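Local coordinates for protein alpha-amylase (Eisenia fetida, PDB 6M4K) that probably catalyses the endohydrolysis of alpha-1,4-glucosidic linkages in starch-like polysaccharides, as a family 13 glycoside hydrolase that uses calcium and chloride, at residues E258-V269 / I327-Y337; F397-N408 / F419-I427. One frame throughout, in Å; residues are numbered along the deposited sequence. Where two conformers were deposited one is given.

How the contacts relate
Contact 1 closes before contact 2 opens along the chain, and their centres lie about 16 Å apart on the same side of the molecule's centre. Contact 1 lies in the helical layer around the catalytic barrel, pairing helix 259-270 with helix 322-334. Contact 2 joins the end of helix 389-401 to the first strands of the C-terminal beta domain. The two meet at the C-terminal end of helix 322-334. There Leu-333 O probably accepts a hydrogen bond from His-398 ND1 and Ala-334 O one from Arg-421 NH1, while Trp-335 and Phe-419 meet edge-to-face. Helix 322-334 thus packs against a neighbouring helix on the outside of the barrel and, at its C-terminal end, meets the beta domain.

Contact 1 of 2, residues E258-V269 / I327-Y337; sequences EFKHGQNLGNVV and IATAFELAWDY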
loop_
_atom_site.group_PDB
_atom_site.type_symbol
_atom_site.label_atom_id
_atom_site.label_comp_id
_atom_site.label_asym_id
_atom_site.label_seq_id
_atom_site.Cartn_x
_atom_site.Cartn_y
_atom_site.Cartn_z
ATOM N N GLU A 258 0.114 1.729 8.938
ATOM C CA GLU A 258 0.834 2.671 9.795
ATOM C C GLU A 258 1.201 3.910 8.980
ATOM O O GLU A 258 2.251 3.966 8.333
ATOM C CB GLU A 258 2.044 1.995 10.433
ATOM C CG GLU A 258 2.903 2.915 11.317
ATOM C CD GLU A 258 2.101 3.685 12.355
ATOM O OE1 GLU A 258 2.204 3.364 13.564
ATOM O OE2 GLU A 258 1.380 4.633 11.972
ATOM N N PHE A 259 0.315 4.910 8.996
ATOM C CA PHE A 259 0.587 6.144 8.268
ATOM C C PHE A 259 1.724 6.960 8.882
ATOM O O PHE A 259 2.306 7.813 8.200
ATOM C CB PHE A 259 -0.694 6.973 8.161
ATOM C CG PHE A 259 -1.644 6.477 7.109
ATOM C CD1 PHE A 259 -2.545 5.449 7.382
ATOM C CD2 PHE A 259 -1.611 7.020 5.830
ATOM C CE1 PHE A 259 -3.408 4.988 6.399
ATOM C CE2 PHE A 259 -2.470 6.560 4.843
ATOM C CZ PHE A 259 -3.366 5.545 5.123
ATOM N N LYS A 260 2.077 6.721 10.147
ATOM C CA LYS A 260 3.223 7.441 10.702
ATOM C C LYS A 260 4.515 7.063 9.998
ATOM O O LYS A 260 5.448 7.864 9.945
ATOM C CB LYS A 260 3.365 7.169 12.203
ATOM C CG LYS A 260 2.207 7.693 13.036
ATOM C CD LYS A 260 2.272 7.144 14.468
ATOM C CE LYS A 260 1.095 7.629 15.315
ATOM N NZ LYS A 260 1.110 6.981 16.661
ATOM N N HIS A 261 4.580 5.853 9.453
ATOM C CA HIS A 261 5.800 5.355 8.826
ATOM C C HIS A 261 6.198 6.223 7.633
ATOM O O HIS A 261 7.324 6.735 7.564
ATOM C CB HIS A 261 5.534 3.892 8.453
ATOM C CG HIS A 261 6.532 3.254 7.544
ATOM N ND1 HIS A 261 7.511 2.394 8.002
ATOM C CD2 HIS A 261 6.640 3.269 6.195
ATOM C CE1 HIS A 261 8.187 1.924 6.968
ATOM N NE2 HIS A 261 7.677 2.439 5.861
ATOM N N GLY A 262 5.275 6.426 6.693
ATOM C CA GLY A 262 5.589 7.253 5.536
ATOM C C GLY A 262 5.718 8.725 5.880
ATOM O O GLY A 262 6.486 9.452 5.240
ATOM N N GLN A 263 4.972 9.189 6.884
ATOM C CA GLN A 263 5.145 10.559 7.350
ATOM C C GLN A 263 6.557 10.764 7.874
ATOM O O GLN A 263 7.232 11.741 7.516
ATOM C CB GLN A 263 4.115 10.871 8.437
ATOM C CG GLN A 263 2.710 11.113 7.909
ATOM C CD GLN A 263 2.527 12.515 7.352
ATOM O OE1 GLN A 263 3.065 13.487 7.888
ATOM N NE2 GLN A 263 1.770 12.626 6.271
ATOM N N ASN A 264 7.019 9.844 8.726
ATOM C CA ASN A 264 8.335 9.977 9.341
ATOM C C ASN A 264 9.448 9.817 8.312
ATOM O O ASN A 264 10.379 10.628 8.264
ATOM C CB ASN A 264 8.493 8.982 10.499
ATOM C CG ASN A 264 7.661 9.366 11.727
ATOM O OD1 ASN A 264 7.182 8.500 12.475
ATOM N ND2 ASN A 264 7.505 10.655 11.949
ATOM N N LEU A 265 9.385 8.770 7.484
ATOM C CA LEU A 265 10.420 8.588 6.470
ATOM C C LEU A 265 10.422 9.733 5.463
ATOM O O LEU A 265 11.488 10.163 5.002
ATOM C CB LEU A 265 10.276 7.229 5.780
ATOM C CG LEU A 265 10.527 6.017 6.680
ATOM C CD1 LEU A 265 10.387 4.732 5.896
ATOM C CD2 LEU A 265 11.902 6.089 7.335
ATOM N N GLY A 266 9.239 10.236 5.111
ATOM C CA GLY A 266 9.173 11.382 4.216
ATOM C C GLY A 266 9.860 12.600 4.803
ATOM O O GLY A 266 10.705 13.229 4.159
ATOM N N ASN A 267 9.537 12.924 6.053
ATOM C CA ASN A 267 10.187 14.055 6.707
ATOM C C ASN A 267 11.693 13.851 6.813
ATOM O O ASN A 267 12.467 14.800 6.627
ATOM C CB ASN A 267 9.562 14.281 8.086
ATOM C CG ASN A 267 8.259 15.049 8.013
ATOM O OD1 ASN A 267 8.064 15.865 7.108
ATOM N ND2 ASN A 267 7.359 14.801 8.957
ATOM N N VAL A 268 12.134 12.632 7.129
ATOM C CA VAL A 268 13.561 12.390 7.311
ATOM C C VAL A 268 14.309 12.547 5.994
ATOM O O VAL A 268 15.313 13.267 5.916
ATOM C CB VAL A 268 13.816 11.014 7.954
ATOM C CG1 VAL A 268 15.302 10.679 7.882
ATOM C CG2 VAL A 268 13.341 11.011 9.411
ATOM N N VAL A 269 13.838 11.878 4.939
ATOM C CA VAL A 269 14.558 11.921 3.668
ATOM C C VAL A 269 14.512 13.319 3.064
ATOM O O VAL A 269 15.472 13.755 2.411
ATOM C CB VAL A 269 14.046 10.821 2.717
ATOM C CG1 VAL A 269 14.668 10.957 1.331
ATOM C CG2 VAL A 269 14.366 9.455 3.304
ATOM N N ILE A 327 15.140 6.596 -2.350
ATOM C CA ILE A 327 15.917 6.484 -1.117
ATOM C C ILE A 327 15.041 5.965 0.018
ATOM O O ILE A 327 15.413 5.036 0.744
ATOM C CB ILE A 327 16.562 7.834 -0.761
ATOM C CG1 ILE A 327 17.625 8.197 -1.797
ATOM C CG2 ILE A 327 17.174 7.769 0.634
ATOM C CD1 ILE A 327 18.140 9.627 -1.657
ATOM N N ALA A 328 13.873 6.580 0.200
ATOM C CA ALA A 328 12.971 6.166 1.271
ATOM C C ALA A 328 12.519 4.723 1.086
ATOM O O ALA A 328 12.445 3.962 2.058
ATOM C CB ALA A 328 11.761 7.097 1.308
ATOM N N THR A 329 12.187 4.337 -0.150
ATOM C CA THR A 329 11.735 2.971 -0.410
ATOM C C THR A 329 12.865 1.975 -0.188
ATOM O O THR A 329 12.646 0.896 0.376
ATOM C CB THR A 329 11.164 2.858 -1.830
ATOM O OG1 THR A 329 10.073 3.775 -1.995
ATOM C CG2 THR A 329 10.665 1.439 -2.088
ATOM N N ALA A 330 14.084 2.319 -0.607
ATOM C CA ALA A 330 15.210 1.421 -0.380
ATOM C C ALA A 330 15.434 1.197 1.105
ATOM O O ALA A 330 15.657 0.065 1.546
ATOM C CB ALA A 330 16.476 1.980 -1.031
ATOM N N PHE A 331 15.408 2.272 1.897
ATOM C CA PHE A 331 15.517 2.107 3.339
ATOM C C PHE A 331 14.425 1.186 3.873
ATOM O O PHE A 331 14.704 0.254 4.637
ATOM C CB PHE A 331 15.479 3.455 4.066
ATOM C CG PHE A 331 15.519 3.294 5.556
ATOM C CD1 PHE A 331 16.724 3.073 6.200
ATOM C CD2 PHE A 331 14.349 3.286 6.302
ATOM C CE1 PHE A 331 16.770 2.881 7.564
ATOM C CE2 PHE A 331 14.388 3.072 7.672
ATOM C CZ PHE A 331 15.600 2.878 8.302
ATOM N N GLU A 332 13.174 1.454 3.500
ATOM C CA GLU A 332 12.050 0.667 4.007
ATOM C C GLU A 332 12.207 -0.815 3.677
ATOM O O GLU A 332 11.881 -1.679 4.500
ATOM C CB GLU A 332 10.763 1.236 3.416
ATOM C CG GLU A 332 9.562 0.332 3.452
ATOM C CD GLU A 332 8.455 0.910 2.620
ATOM O OE1 GLU A 332 7.598 1.576 3.201
ATOM O OE2 GLU A 332 8.478 0.717 1.375
ATOM N N LEU A 333 12.720 -1.126 2.486
ATOM C CA LEU A 333 12.873 -2.507 2.041
ATOM C C LEU A 333 14.070 -3.179 2.693
ATOM O O LEU A 333 14.051 -4.396 2.895
ATOM C CB LEU A 333 13.014 -2.549 0.518
ATOM C CG LEU A 333 11.683 -2.376 -0.226
ATOM C CD1 LEU A 333 11.926 -2.083 -1.692
ATOM C CD2 LEU A 333 10.828 -3.637 -0.077
ATOM N N ALA A 334 15.122 -2.421 3.001
ATOM C CA ALA A 334 16.300 -2.992 3.639
ATOM C C ALA A 334 16.126 -3.163 5.137
ATOM O O ALA A 334 16.834 -3.981 5.735
ATOM C CB ALA A 334 17.510 -2.088 3.393
ATOM N N TRP A 335 15.240 -2.396 5.754
ATOM C CA TRP A 335 14.991 -2.448 7.185
ATOM C C TRP A 335 14.142 -3.676 7.509
ATOM O O TRP A 335 13.761 -4.455 6.636
ATOM C CB TRP A 335 14.288 -1.163 7.624
ATOM C CG TRP A 335 14.456 -0.720 9.054
ATOM C CD1 TRP A 335 13.460 -0.529 9.975
ATOM C CD2 TRP A 335 15.676 -0.337 9.698
ATOM N NE1 TRP A 335 13.990 -0.065 11.154
ATOM C CE2 TRP A 335 15.349 0.059 11.008
ATOM C CE3 TRP A 335 17.017 -0.298 9.293
ATOM C CZ2 TRP A 335 16.312 0.493 11.913
ATOM C CZ3 TRP A 335 17.966 0.138 10.185
ATOM C CH2 TRP A 335 17.616 0.518 11.485
ATOM N N ASP A 336 13.869 -3.875 8.797
ATOM C CA ASP A 336 12.982 -4.954 9.245
ATOM C C ASP A 336 11.904 -4.306 10.097
ATOM O O ASP A 336 12.085 -4.108 11.303
ATOM C CB ASP A 336 13.744 -6.022 10.009
ATOM C CG ASP A 336 12.867 -7.203 10.385
ATOM O OD1 ASP A 336 11.754 -7.323 9.832
ATOM O OD2 ASP A 336 13.290 -8.016 11.230
ATOM N N TYR A 337 10.794 -3.957 9.461
ATOM C CA TYR A 337 9.692 -3.304 10.143
ATOM C C TYR A 337 8.463 -3.303 9.246
ATOM O O TYR A 337 8.410 -2.598 8.225
ATOM C CB TYR A 337 10.029 -1.861 10.552
ATOM C CG TYR A 337 8.850 -1.149 11.190
ATOM C CD1 TYR A 337 8.453 -1.450 12.492
ATOM C CD2 TYR A 337 8.114 -0.203 10.482
ATOM C CE1 TYR A 337 7.370 -0.813 13.078
ATOM C CE2 TYR A 337 7.034 0.431 11.053
ATOM C CZ TYR A 337 6.650 0.119 12.345
ATOM O OH TYR A 337 5.571 0.776 12.880
#
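His-261 and Glu-332 each carry CG anti to the backbone N (chi1 168° and 161°), which sends both side chains across to the opposing helix. Glu-332 stays extended beyond CG, and the anti lone pair of its OE1, away from OE2, receives the hydrogen of His-261 NE2 at 2.8 Å. Ring and carboxylate are nearly coplanar. One turn further on, Leu-265 lays its CD1 over one face of the imidazole. Tyr-337 comes up to the other ring nitrogen, its CD2 3.6 Å from His-261 ND1; the two rings meet at their borders without stacking, and Val-297 touches both. A leucine in place of His-261 would probably leave the buried Glu-332 carboxylate without this N-H donor and the Tyr-337 edge without its polar neighbour. Tyr-337 OH passes Glu-258 CG at 3.8 Å; the hydroxyl bonds to Leu-290 O and Glu-258 OE1 to Leu-290 N, while Glu-258 OE2 caps the helix by accepting from Lys-260 N. Beyond the histidine the contact turns apolar: Leu-265 CD2 touches Phe-331 CD2 at 3.9 Å, and Val-269 splits its methyls, CG2 on Ala-328 CB at 4.0 Å and CG1 on Ile-327 CG2. The axes of helix 259-269 and helix 327-334 come within 10.1 Å, their N-to-C directions 126° apart. These are adjacent outer helices of the (beta/alpha)8 TIM barrel, following strands 255-257 and 295-297.

Contact 2 of 2, residues F397-N408 / F419-I427; sequences FHNVAIGNPVSN and FGRGNRGFI. With SO4 (sulfate ion), chain I.
Phe-397, near the end of helix 389-401, holds CG anti to its backbone nitrogen (chi1 -179°), and the ring reaches strand 425-427 with CE2 3.5 Å from Phe-426 N. Its CZ lies against the backbone of Gly-425, where any CB would clash. His-398 O takes a hydrogen from a water that accepts from Arg-421 NH1. Val-400 O is met by Arg-424, whose chain is bent at both chi2 and chi3: NE donates at 2.9 Å, nearly straight (171°), with the oxygen in the guanidinium plane, and NH2 adds a weak second bond. Ala-401 packs its CB 3.6 Å from Arg-421 CB and over one face of that guanidinium. A type II turn then runs to Asn-404, whose N and ND2 both donate to Ala-401 O, ND2 from above the carbonyl plane. Asn-404 O is gripped side-on by Arg-421 NE at 3.0 Å and NH2 at 2.9 Å, which fixes one edge of the guanidinium, while NH1 is held by Ala-334 O of helix 322-334. Residues 401-406 lead from the last barrel helix into the antiparallel C-terminal domain. At the hairpin between its strands 416-421 and 425-430, Arg-421 stands opposite two residues, Arg-424 and Gly-425, a classic beta bulge. Pro-405 O lies 3.2 Å from Arg-421 CA in a CA-H...O contact and takes a weak hydrogen bond from Gly-422 N. Val-406 forms a non-hydrogen-bonded pair with Arg-421 and sets CG1 against Phe-419 CB. Ser-407 and Gly-420 make the hydrogen-bonded pair, each N donating to the other's O. A water joins Ser-407 OG and Asn-408 ND2 to Gly-422 O, and Asn-408 N donates at 2.7 Å to O3 of a sulfate, probably left from crystallisation.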
loop_
_atom_site.group_PDB
_atom_site.type_symbol
_atom_site.label_atom_id
_atom_site.label_comp_id
_atom_site.label_asym_id
_atom_site.label_seq_id
_atom_site.Cartn_x
_atom_site.Cartn_y
_atom_site.Cartn_z
ATOM N N PHE A 397 16.850 -7.704 -2.489
ATOM C CA PHE A 397 17.653 -7.507 -1.283
ATOM C C PHE A 397 16.849 -7.887 -0.048
ATOM O O PHE A 397 17.313 -8.647 0.805
ATOM C CB PHE A 397 18.084 -6.033 -1.210
ATOM C CG PHE A 397 18.962 -5.674 -0.020
ATOM C CD1 PHE A 397 18.426 -5.549 1.255
ATOM C CD2 PHE A 397 20.310 -5.371 -0.204
ATOM C CE1 PHE A 397 19.219 -5.188 2.323
ATOM C CE2 PHE A 397 21.116 -5.003 0.860
ATOM C CZ PHE A 397 20.579 -4.917 2.129
ATOM N N HIS A 398 15.635 -7.350 0.058
ATOM C CA HIS A 398 14.737 -7.655 1.169
ATOM C C HIS A 398 14.523 -9.153 1.311
ATOM O O HIS A 398 14.572 -9.691 2.423
ATOM C CB HIS A 398 13.410 -6.957 0.868
ATOM C CG HIS A 398 12.295 -7.266 1.822
ATOM N ND1 HIS A 398 11.973 -6.446 2.882
ATOM C CD2 HIS A 398 11.383 -8.266 1.828
ATOM C CE1 HIS A 398 10.915 -6.936 3.510
ATOM N NE2 HIS A 398 10.554 -8.055 2.904
ATOM N N ASN A 399 14.295 -9.847 0.194
ATOM C CA ASN A 399 14.071 -11.288 0.249
ATOM C C ASN A 399 15.329 -12.020 0.703
ATOM O O ASN A 399 15.256 -12.937 1.531
ATOM C CB ASN A 399 13.622 -11.807 -1.124
ATOM C CG ASN A 399 12.253 -11.287 -1.544
ATOM O OD1 ASN A 399 11.416 -10.947 -0.711
ATOM N ND2 ASN A 399 12.026 -11.236 -2.847
ATOM N N VAL A 400 16.495 -11.620 0.184
ATOM C CA VAL A 400 17.754 -12.263 0.563
ATOM C C VAL A 400 18.045 -12.040 2.044
ATOM O O VAL A 400 18.582 -12.920 2.728
ATOM C CB VAL A 400 18.896 -11.760 -0.345
ATOM C CG1 VAL A 400 20.269 -12.152 0.216
ATOM C CG2 VAL A 400 18.715 -12.292 -1.762
ATOM N N ALA A 401 17.700 -10.865 2.558
ATOM C CA ALA A 401 18.010 -10.455 3.920
ATOM C C ALA A 401 17.031 -10.992 4.953
ATOM O O ALA A 401 17.283 -10.834 6.153
ATOM C CB ALA A 401 17.997 -8.929 3.990
ATOM N N ILE A 402 15.921 -11.602 4.518
ATOM C CA ILE A 402 14.816 -11.946 5.415
ATOM C C ILE A 402 15.307 -12.732 6.630
ATOM O O ILE A 402 16.116 -13.656 6.518
ATOM C CB ILE A 402 13.706 -12.678 4.636
ATOM C CG1 ILE A 402 12.374 -12.596 5.380
ATOM C CG2 ILE A 402 14.079 -14.108 4.364
ATOM C CD1 ILE A 402 11.374 -11.644 4.730
ATOM N N GLY A 403 14.826 -12.341 7.804
ATOM C CA GLY A 403 15.142 -13.043 9.035
ATOM C C GLY A 403 16.448 -12.659 9.693
ATOM O O GLY A 403 16.755 -13.183 10.773
ATOM N N ASN A 404 17.214 -11.792 9.102
ATOM C CA ASN A 404 18.450 -11.357 9.722
ATOM C C ASN A 404 18.231 -10.049 10.468
ATOM O O ASN A 404 17.436 -9.206 10.040
ATOM C CB ASN A 404 19.529 -11.152 8.658
ATOM C CG ASN A 404 20.027 -12.452 8.086
ATOM O OD1 ASN A 404 21.030 -13.002 8.545
ATOM N ND2 ASN A 404 19.330 -12.958 7.073
ATOM N N PRO A 405 18.914 -9.844 11.586
ATOM C CA PRO A 405 18.778 -8.578 12.306
ATOM C C PRO A 405 19.437 -7.454 11.526
ATOM O O PRO A 405 20.197 -7.673 10.582
ATOM C CB PRO A 405 19.533 -8.840 13.610
ATOM C CG PRO A 405 20.580 -9.823 13.226
ATOM C CD PRO A 405 19.918 -10.727 12.207
ATOM N N VAL A 406 19.119 -6.229 11.933
ATOM C CA VAL A 406 19.930 -5.084 11.533
ATOM C C VAL A 406 21.263 -5.159 12.263
ATOM O O VAL A 406 21.313 -5.297 13.495
ATOM C CB VAL A 406 19.200 -3.771 11.844
ATOM C CG1 VAL A 406 20.112 -2.583 11.581
ATOM C CG2 VAL A 406 17.957 -3.659 10.983
ATOM N N SER A 407 22.354 -5.075 11.512
ATOM C CA SER A 407 23.669 -5.210 12.112
ATOM C C SER A 407 24.616 -4.201 11.488
ATOM O O SER A 407 24.338 -3.613 10.447
ATOM C CB SER A 407 24.212 -6.636 11.976
ATOM O OG SER A 407 24.199 -7.051 10.627
ATOM N N ASN A 408 25.735 -3.980 12.176
ATOM C CA ASN A 408 26.802 -3.128 11.652
ATOM C C ASN A 408 26.296 -1.746 11.255
ATOM O O ASN A 408 26.662 -1.202 10.214
ATOM C CB ASN A 408 27.526 -3.813 10.490
ATOM C CG ASN A 408 28.321 -5.015 10.946
ATOM O OD1 ASN A 408 29.210 -4.889 11.788
ATOM N ND2 ASN A 408 27.976 -6.195 10.438
ATOM N N PHE A 419 24.062 0.124 7.005
ATOM C CA PHE A 419 23.788 -1.007 7.877
ATOM C C PHE A 419 23.682 -2.274 7.052
ATOM O O PHE A 419 23.464 -2.243 5.838
ATOM C CB PHE A 419 22.511 -0.819 8.713
ATOM C CG PHE A 419 21.280 -0.621 7.884
ATOM C CD1 PHE A 419 20.926 0.641 7.452
ATOM C CD2 PHE A 419 20.487 -1.701 7.529
ATOM C CE1 PHE A 419 19.794 0.828 6.683
ATOM C CE2 PHE A 419 19.350 -1.524 6.757
ATOM C CZ PHE A 419 19.008 -0.260 6.335
ATOM N N GLY A 420 23.846 -3.396 7.743
ATOM C CA GLY A 420 23.703 -4.702 7.150
ATOM C C GLY A 420 22.508 -5.453 7.714
ATOM O O GLY A 420 21.840 -5.029 8.660
ATOM N N ARG A 421 22.257 -6.606 7.104
ATOM C CA ARG A 421 21.260 -7.558 7.585
ATOM C C ARG A 421 22.005 -8.876 7.741
ATOM O O ARG A 421 22.206 -9.606 6.766
ATOM C CB ARG A 421 20.091 -7.665 6.613
ATOM C CG ARG A 421 19.343 -6.348 6.403
ATOM C CD ARG A 421 18.502 -5.968 7.615
ATOM N NE ARG A 421 17.603 -7.054 7.999
ATOM C CZ ARG A 421 16.466 -7.354 7.375
ATOM N NH1 ARG A 421 16.045 -6.648 6.329
ATOM N NH2 ARG A 421 15.745 -8.383 7.812
ATOM N N GLY A 422 22.464 -9.147 8.963
ATOM C CA GLY A 422 23.283 -10.329 9.191
ATOM C C GLY A 422 24.477 -10.377 8.264
ATOM O O GLY A 422 25.164 -9.371 8.031
ATOM N N ASN A 423 24.719 -11.553 7.693
ATOM C CA ASN A 423 25.764 -11.737 6.693
ATOM C C ASN A 423 25.206 -11.827 5.278
ATOM O O ASN A 423 25.856 -12.393 4.395
ATOM C CB ASN A 423 26.612 -12.967 7.023
ATOM C CG ASN A 423 25.842 -14.258 6.879
ATOM O OD1 ASN A 423 24.612 -14.258 6.797
ATOM N ND2 ASN A 423 26.559 -15.375 6.866
ATOM N N ARG A 424 24.026 -11.252 5.038
ATOM C CA ARG A 424 23.317 -11.396 3.771
ATOM C C ARG A 424 23.351 -10.154 2.899
ATOM O O ARG A 424 23.438 -10.269 1.675
ATOM C CB ARG A 424 21.858 -11.769 4.040
ATOM C CG ARG A 424 21.706 -13.101 4.737
ATOM C CD ARG A 424 22.060 -14.235 3.807
ATOM N NE ARG A 424 20.982 -14.486 2.860
ATOM C CZ ARG A 424 20.986 -15.458 1.956
ATOM N NH1 ARG A 424 22.022 -16.282 1.859
ATOM N NH2 ARG A 424 19.950 -15.608 1.147
ATOM N N GLY A 425 23.248 -8.965 3.484
ATOM C CA GLY A 425 23.222 -7.764 2.671
ATOM C C GLY A 425 23.696 -6.555 3.441
ATOM O O GLY A 425 23.737 -6.560 4.671
ATOM N N PHE A 426 24.040 -5.506 2.699
ATOM C CA PHE A 426 24.540 -4.281 3.308
ATOM C C PHE A 426 24.177 -3.121 2.394
ATOM O O PHE A 426 24.251 -3.244 1.171
ATOM C CB PHE A 426 26.062 -4.363 3.528
ATOM C CG PHE A 426 26.609 -3.249 4.383
ATOM C CD1 PHE A 426 26.600 -3.352 5.759
ATOM C CD2 PHE A 426 27.102 -2.092 3.810
ATOM C CE1 PHE A 426 27.096 -2.325 6.557
ATOM C CE2 PHE A 426 27.596 -1.060 4.610
ATOM C CZ PHE A 426 27.589 -1.187 5.974
ATOM N N ILE A 427 23.750 -2.003 2.977
ATOM C CA ILE A 427 23.358 -0.834 2.201
ATOM C C ILE A 427 24.011 0.402 2.809
ATOM O O ILE A 427 24.094 0.533 4.035
ATOM C CB ILE A 427 21.816 -0.680 2.103
ATOM C CG1 ILE A 427 21.439 0.495 1.197
ATOM C CG2 ILE A 427 21.183 -0.528 3.494
ATOM C CD1 ILE A 427 19.979 0.520 0.798
HETATM S S SO4 I . 26.167 -5.367 15.523
HETATM O O1 SO4 I . 26.366 -6.565 16.330
HETATM O O2 SO4 I . 27.095 -4.325 15.953
HETATM O O3 SO4 I . 26.402 -5.706 14.128
HETATM O O4 SO4 I . 24.795 -4.897 15.691
HETATM O O HOH W 1 14.030 -8.342 4.961
HETATM O O HOH W 2 13.206 -9.993 8.090
HETATM O O HOH W 3 26.022 -6.749 8.330
#